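Arabinan endo-1,5-alpha-l-arabinosidase A (Cellvibrio cellulosa, PDB 1GYD) hydrolyses the alpha-1,5-arabinofuranosyl bonds of linear arabinan, releasing almost exclusively arabinotriose during breakdown of the plant cell wall. Local coordinates at residues Y217-G222 with S245-G250; Y199-A204 with G297-D302. All coordinates share one frame; numbering follows the deposited sequence.

Contact 1: Y217-G222 with S245-G250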
# COMPACT_ATOMS: atom_id res chain seq x y z
N TYR A 217 -3.80 -14.39 4.54
CA TYR A 217 -3.51 -13.22 3.71
C TYR A 217 -2.91 -13.65 2.37
O TYR A 217 -1.97 -14.46 2.32
CB TYR A 217 -2.50 -12.33 4.47
CG TYR A 217 -2.55 -10.81 4.32
CD1 TYR A 217 -3.75 -10.08 4.44
CD2 TYR A 217 -1.36 -10.08 4.15
CE1 TYR A 217 -3.77 -8.66 4.35
CE2 TYR A 217 -1.36 -8.67 4.07
CZ TYR A 217 -2.57 -7.96 4.17
OH TYR A 217 -2.53 -6.58 4.09
N HIS A 218 -3.45 -13.12 1.28
CA HIS A 218 -2.92 -13.40 -0.04
C HIS A 218 -3.30 -12.29 -1.01
O HIS A 218 -4.00 -11.36 -0.65
CB HIS A 218 -3.41 -14.77 -0.51
CG HIS A 218 -4.89 -14.86 -0.71
ND1 HIS A 218 -5.76 -15.19 0.31
CD2 HIS A 218 -5.65 -14.69 -1.82
CE1 HIS A 218 -6.99 -15.23 -0.16
NE2 HIS A 218 -6.96 -14.93 -1.45
N LEU A 219 -2.80 -12.37 -2.24
CA LEU A 219 -3.02 -11.30 -3.20
C LEU A 219 -3.92 -11.80 -4.32
O LEU A 219 -3.78 -12.96 -4.76
CB LEU A 219 -1.70 -10.81 -3.78
CG LEU A 219 -0.75 -10.09 -2.82
CD1 LEU A 219 0.50 -9.73 -3.58
CD2 LEU A 219 -1.39 -8.82 -2.22
N VAL A 220 -4.86 -10.93 -4.69
CA VAL A 220 -5.70 -11.05 -5.87
C VAL A 220 -5.51 -9.83 -6.78
O VAL A 220 -4.94 -8.79 -6.37
CB VAL A 220 -7.19 -11.18 -5.52
CG1 VAL A 220 -7.45 -12.41 -4.74
CG2 VAL A 220 -7.69 -9.96 -4.73
N VAL A 221 -5.96 -9.97 -8.02
CA VAL A 221 -5.78 -8.92 -9.02
C VAL A 221 -6.98 -8.78 -9.95
O VAL A 221 -7.67 -9.76 -10.29
CB VAL A 221 -4.48 -9.16 -9.87
CG1 VAL A 221 -4.60 -10.40 -10.73
CG2 VAL A 221 -4.17 -7.95 -10.75
N GLY A 222 -7.19 -7.56 -10.42
CA GLY A 222 -8.12 -7.33 -11.54
C GLY A 222 -7.60 -6.19 -12.41
O GLY A 222 -6.58 -5.61 -12.11
N SER A 245 -8.67 -12.30 -9.03
CA SER A 245 -8.00 -13.54 -9.44
C SER A 245 -6.73 -13.72 -8.63
O SER A 245 -5.97 -12.78 -8.47
CB SER A 245 -7.63 -13.48 -10.92
OG SER A 245 -8.79 -13.55 -11.76
N LEU A 246 -6.51 -14.94 -8.14
CA LEU A 246 -5.33 -15.27 -7.35
C LEU A 246 -4.05 -14.91 -8.12
O LEU A 246 -3.85 -15.37 -9.27
CB LEU A 246 -5.34 -16.76 -6.96
CG LEU A 246 -4.18 -17.27 -6.09
CD1 LEU A 246 -4.10 -16.54 -4.76
CD2 LEU A 246 -4.30 -18.78 -5.85
N LEU A 247 -3.23 -14.07 -7.50
CA LEU A 247 -1.90 -13.73 -8.00
C LEU A 247 -0.84 -14.59 -7.29
O LEU A 247 -0.04 -15.26 -7.92
CB LEU A 247 -1.55 -12.25 -7.78
CG LEU A 247 -0.15 -11.86 -8.26
CD1 LEU A 247 -0.07 -12.06 -9.76
CD2 LEU A 247 0.19 -10.44 -7.94
N ILE A 248 -0.83 -14.52 -5.97
CA ILE A 248 0.08 -15.34 -5.19
C ILE A 248 -0.51 -15.59 -3.81
O ILE A 248 -1.09 -14.69 -3.20
CB ILE A 248 1.48 -14.68 -5.09
CG1 ILE A 248 2.40 -15.54 -4.23
CG2 ILE A 248 1.41 -13.27 -4.50
CD1 ILE A 248 3.85 -15.24 -4.40
N LYS A 249 -0.37 -16.84 -3.34
CA LYS A 249 -0.67 -17.16 -1.95
C LYS A 249 0.51 -17.89 -1.29
O LYS A 249 1.45 -18.34 -1.96
CB LYS A 249 -1.96 -17.97 -1.81
CG LYS A 249 -1.94 -19.39 -2.34
CD LYS A 249 -3.30 -20.07 -2.10
CE LYS A 249 -3.21 -21.59 -2.22
NZ LYS A 249 -3.18 -22.02 -3.64
N GLY A 250 0.42 -17.99 0.03
CA GLY A 250 1.44 -18.65 0.83
C GLY A 250 1.51 -20.17 0.71
O GLY A 250 0.74 -20.79 -0.03
O HOH W 1 -2.19 -17.43 1.95
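L219 and I248 form a hydrogen-bonded antiparallel pair, and their side chains run alongside each other on one face of the sheet. The CD1 methyl of L219 touches CG2 of I248 at 3.8 Å. It is this short branch of I248 that meets L219, because CG1 stands anti to the backbone N (chi1 178°) and leads away from the partner strand. L219 N donates to I248 O at 3.0 Å, almost in line with the carbonyl. L219 O is taken by L247 N, also at 3.0 Å, but from above the carbonyl plane. Two consecutive residues thus bond to one opposite residue, which defines a classic bulge. The L247 side chain starts toward strand 218-222, its CB 3.8 Å from L219 O.

Beyond the bulge the register is shifted: V220 pairs with L246, and V221 with S245 through two backbone bonds. S245 O also sits 3.1 Å from V220 CA, a CH···O contact.

H218 CG sits between the backbone N and the carbonyl carbon (chi1 64°), which brings CD2 of the imidazole 3.8 Å from L246 CD1; the L246 side chain lies roughly perpendicular to that of H218. L246 CD1 is also 3.6 Å from L219 O. H218 CB rests against K249 CB at 3.7 Å, while ND1 bonds to T216 O, which would help to hold the ring's rotation. Past H218, a water links Y217 O to G250 N. Y217 turns away, its OH bonded to E189, the probable proton donor. The arrangement is a bulged pairing of a blade's third strand with its outermost strand in the five-bladed beta-propeller.

Contact 2: Y199-A204 with G297-D302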
# COMPACT_ATOMS: atom_id res chain seq x y z
N TYR A 199 -4.00 -1.28 -19.88
CA TYR A 199 -4.78 -1.54 -18.68
C TYR A 199 -4.19 -0.93 -17.41
O TYR A 199 -2.98 -0.68 -17.34
CB TYR A 199 -4.91 -3.03 -18.43
CG TYR A 199 -5.89 -3.74 -19.31
CD1 TYR A 199 -7.23 -3.76 -19.01
CD2 TYR A 199 -5.46 -4.43 -20.45
CE1 TYR A 199 -8.13 -4.39 -19.82
CE2 TYR A 199 -6.36 -5.07 -21.28
CZ TYR A 199 -7.70 -5.05 -20.95
OH TYR A 199 -8.61 -5.68 -21.75
N TYR A 200 -5.08 -0.65 -16.45
CA TYR A 200 -4.73 -0.41 -15.07
C TYR A 200 -5.01 -1.73 -14.33
O TYR A 200 -6.02 -2.38 -14.55
CB TYR A 200 -5.56 0.76 -14.49
CG TYR A 200 -5.26 2.13 -15.06
CD1 TYR A 200 -5.89 2.57 -16.21
CD2 TYR A 200 -4.36 2.98 -14.46
CE1 TYR A 200 -5.64 3.83 -16.76
CE2 TYR A 200 -4.09 4.28 -14.98
CZ TYR A 200 -4.76 4.69 -16.12
OH TYR A 200 -4.52 5.92 -16.67
N TYR A 201 -4.07 -2.16 -13.51
CA TYR A 201 -4.18 -3.40 -12.74
C TYR A 201 -4.30 -3.05 -11.29
O TYR A 201 -3.44 -2.36 -10.77
CB TYR A 201 -2.94 -4.28 -12.96
CG TYR A 201 -2.93 -4.85 -14.35
CD1 TYR A 201 -2.43 -4.12 -15.41
CD2 TYR A 201 -3.49 -6.10 -14.62
CE1 TYR A 201 -2.45 -4.61 -16.69
CE2 TYR A 201 -3.50 -6.61 -15.89
CZ TYR A 201 -2.98 -5.86 -16.93
OH TYR A 201 -2.99 -6.32 -18.22
N LEU A 202 -5.40 -3.47 -10.67
CA LEU A 202 -5.65 -3.31 -9.26
C LEU A 202 -5.28 -4.58 -8.52
O LEU A 202 -5.92 -5.62 -8.69
CB LEU A 202 -7.11 -2.99 -8.96
CG LEU A 202 -7.47 -2.81 -7.47
CD1 LEU A 202 -6.70 -1.69 -6.84
CD2 LEU A 202 -8.97 -2.56 -7.32
N PHE A 203 -4.25 -4.45 -7.69
CA PHE A 203 -3.91 -5.48 -6.71
C PHE A 203 -4.60 -5.16 -5.41
O PHE A 203 -4.64 -3.99 -4.99
CB PHE A 203 -2.39 -5.56 -6.46
CG PHE A 203 -1.58 -5.74 -7.70
CD1 PHE A 203 -1.12 -4.65 -8.41
CD2 PHE A 203 -1.27 -7.01 -8.15
CE1 PHE A 203 -0.38 -4.82 -9.56
CE2 PHE A 203 -0.55 -7.19 -9.30
CZ PHE A 203 -0.10 -6.08 -10.01
N ALA A 204 -5.13 -6.19 -4.75
CA ALA A 204 -5.58 -6.06 -3.38
C ALA A 204 -5.19 -7.27 -2.56
O ALA A 204 -4.89 -8.32 -3.12
CB ALA A 204 -7.11 -5.85 -3.34
N GLY A 297 -2.61 -10.89 -21.16
CA GLY A 297 -2.55 -9.64 -20.42
C GLY A 297 -2.74 -9.71 -18.91
O GLY A 297 -3.32 -8.78 -18.33
N TRP A 298 -2.31 -10.79 -18.27
CA TRP A 298 -2.47 -10.95 -16.82
C TRP A 298 -1.10 -11.15 -16.16
O TRP A 298 -0.26 -11.87 -16.68
CB TRP A 298 -3.39 -12.15 -16.47
CG TRP A 298 -4.80 -11.93 -16.85
CD1 TRP A 298 -5.45 -12.46 -17.94
CD2 TRP A 298 -5.77 -11.10 -16.18
NE1 TRP A 298 -6.75 -12.01 -17.98
CE2 TRP A 298 -6.97 -11.17 -16.93
CE3 TRP A 298 -5.74 -10.30 -15.04
CZ2 TRP A 298 -8.13 -10.49 -16.57
CZ3 TRP A 298 -6.91 -9.62 -14.68
CH2 TRP A 298 -8.07 -9.71 -15.45
N PRO A 299 -0.89 -10.53 -15.01
CA PRO A 299 0.37 -10.72 -14.30
C PRO A 299 0.55 -12.15 -13.77
O PRO A 299 -0.42 -12.90 -13.56
CB PRO A 299 0.29 -9.69 -13.18
CG PRO A 299 -1.16 -9.47 -12.94
CD PRO A 299 -1.81 -9.65 -14.28
N GLN A 300 1.82 -12.51 -13.61
CA GLN A 300 2.22 -13.83 -13.14
C GLN A 300 3.51 -13.68 -12.36
O GLN A 300 4.39 -12.91 -12.76
CB GLN A 300 2.48 -14.78 -14.32
CG GLN A 300 1.30 -15.67 -14.74
CD GLN A 300 1.68 -16.63 -15.89
OE1 GLN A 300 0.82 -17.35 -16.43
NE2 GLN A 300 2.97 -16.64 -16.27
N VAL A 301 3.62 -14.42 -11.26
CA VAL A 301 4.85 -14.47 -10.45
C VAL A 301 5.19 -15.90 -10.07
O VAL A 301 4.30 -16.75 -9.95
CB VAL A 301 4.75 -13.60 -9.15
CG1 VAL A 301 4.63 -12.12 -9.49
CG2 VAL A 301 3.56 -14.03 -8.27
N ASP A 302 6.48 -16.17 -9.89
CA ASP A 302 6.95 -17.48 -9.43
C ASP A 302 7.11 -17.47 -7.92
O ASP A 302 7.97 -16.76 -7.40
CB ASP A 302 8.30 -17.78 -10.07
CG ASP A 302 8.80 -19.19 -9.78
OD1 ASP A 302 8.14 -19.96 -9.06
OD2 ASP A 302 9.86 -19.60 -10.27
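G297 O accepts the hydroxyl of Y201, with OH and O 2.5 Å apart, a very short separation whose exact value deserves caution. The same oxygen takes a weak bond from R223 NH1, so two donors converge on it. The acceptor lies at the edge of the phenol, near the ring plane, as expected for a phenolic O-H. With CG beside the backbone N and anti to the carbonyl carbon (chi1 -71°), the ring reaches 297-302.

No backbone pairing joins the segments: the nearest CA atoms, those of Y201 and W298, are 8.8 Å apart. Side chains of 199-204 meet side chains and one carbonyl of 297-302; separate beta-sheets put the segments in neighbouring propeller blades, a second strand facing edge strand 299-300. Here P299 slants across the tyrosine, its CD 3.8 Å from Y201 CE2 and 3.9 Å from CD2. P299 CG comes within 4.3 Å of F203 CE2, so the pyrrolidine packs on Y201 and more loosely on F203.

W298 adds a looser approach, CE3 to Y201 CE2 at 4.4 Å, again at the tyrosine's edge. W293 meets the Y201 ring with the planes inclined at about 60°, and V221 packs against both F203 and P299.

Overall arrangement
Following the chain, 199-204 comes first, then 217-222, 245-250 and finally 297-302. Contact 1 closes a loop of 22 residues within one blade; contact 2 closes one of 92 residues, which spans all of contact 1 and most of the following blade, so the two nest. Their centres lie about 10 Å apart, and neighbouring strands 199-204 and 217-222 connect them: L202 N to G222 O 2.8 Å and V220 N to A204 O 3.0 Å, both probable hydrogen bonds. Contact 1 lies within a four-stranded blade, though L219 and L247 also touch L273 and L271 of the next; contact 2 joins the two blades directly. L247 CD2, 3.6 Å from F203 CE2, joins the contacts within the first blade.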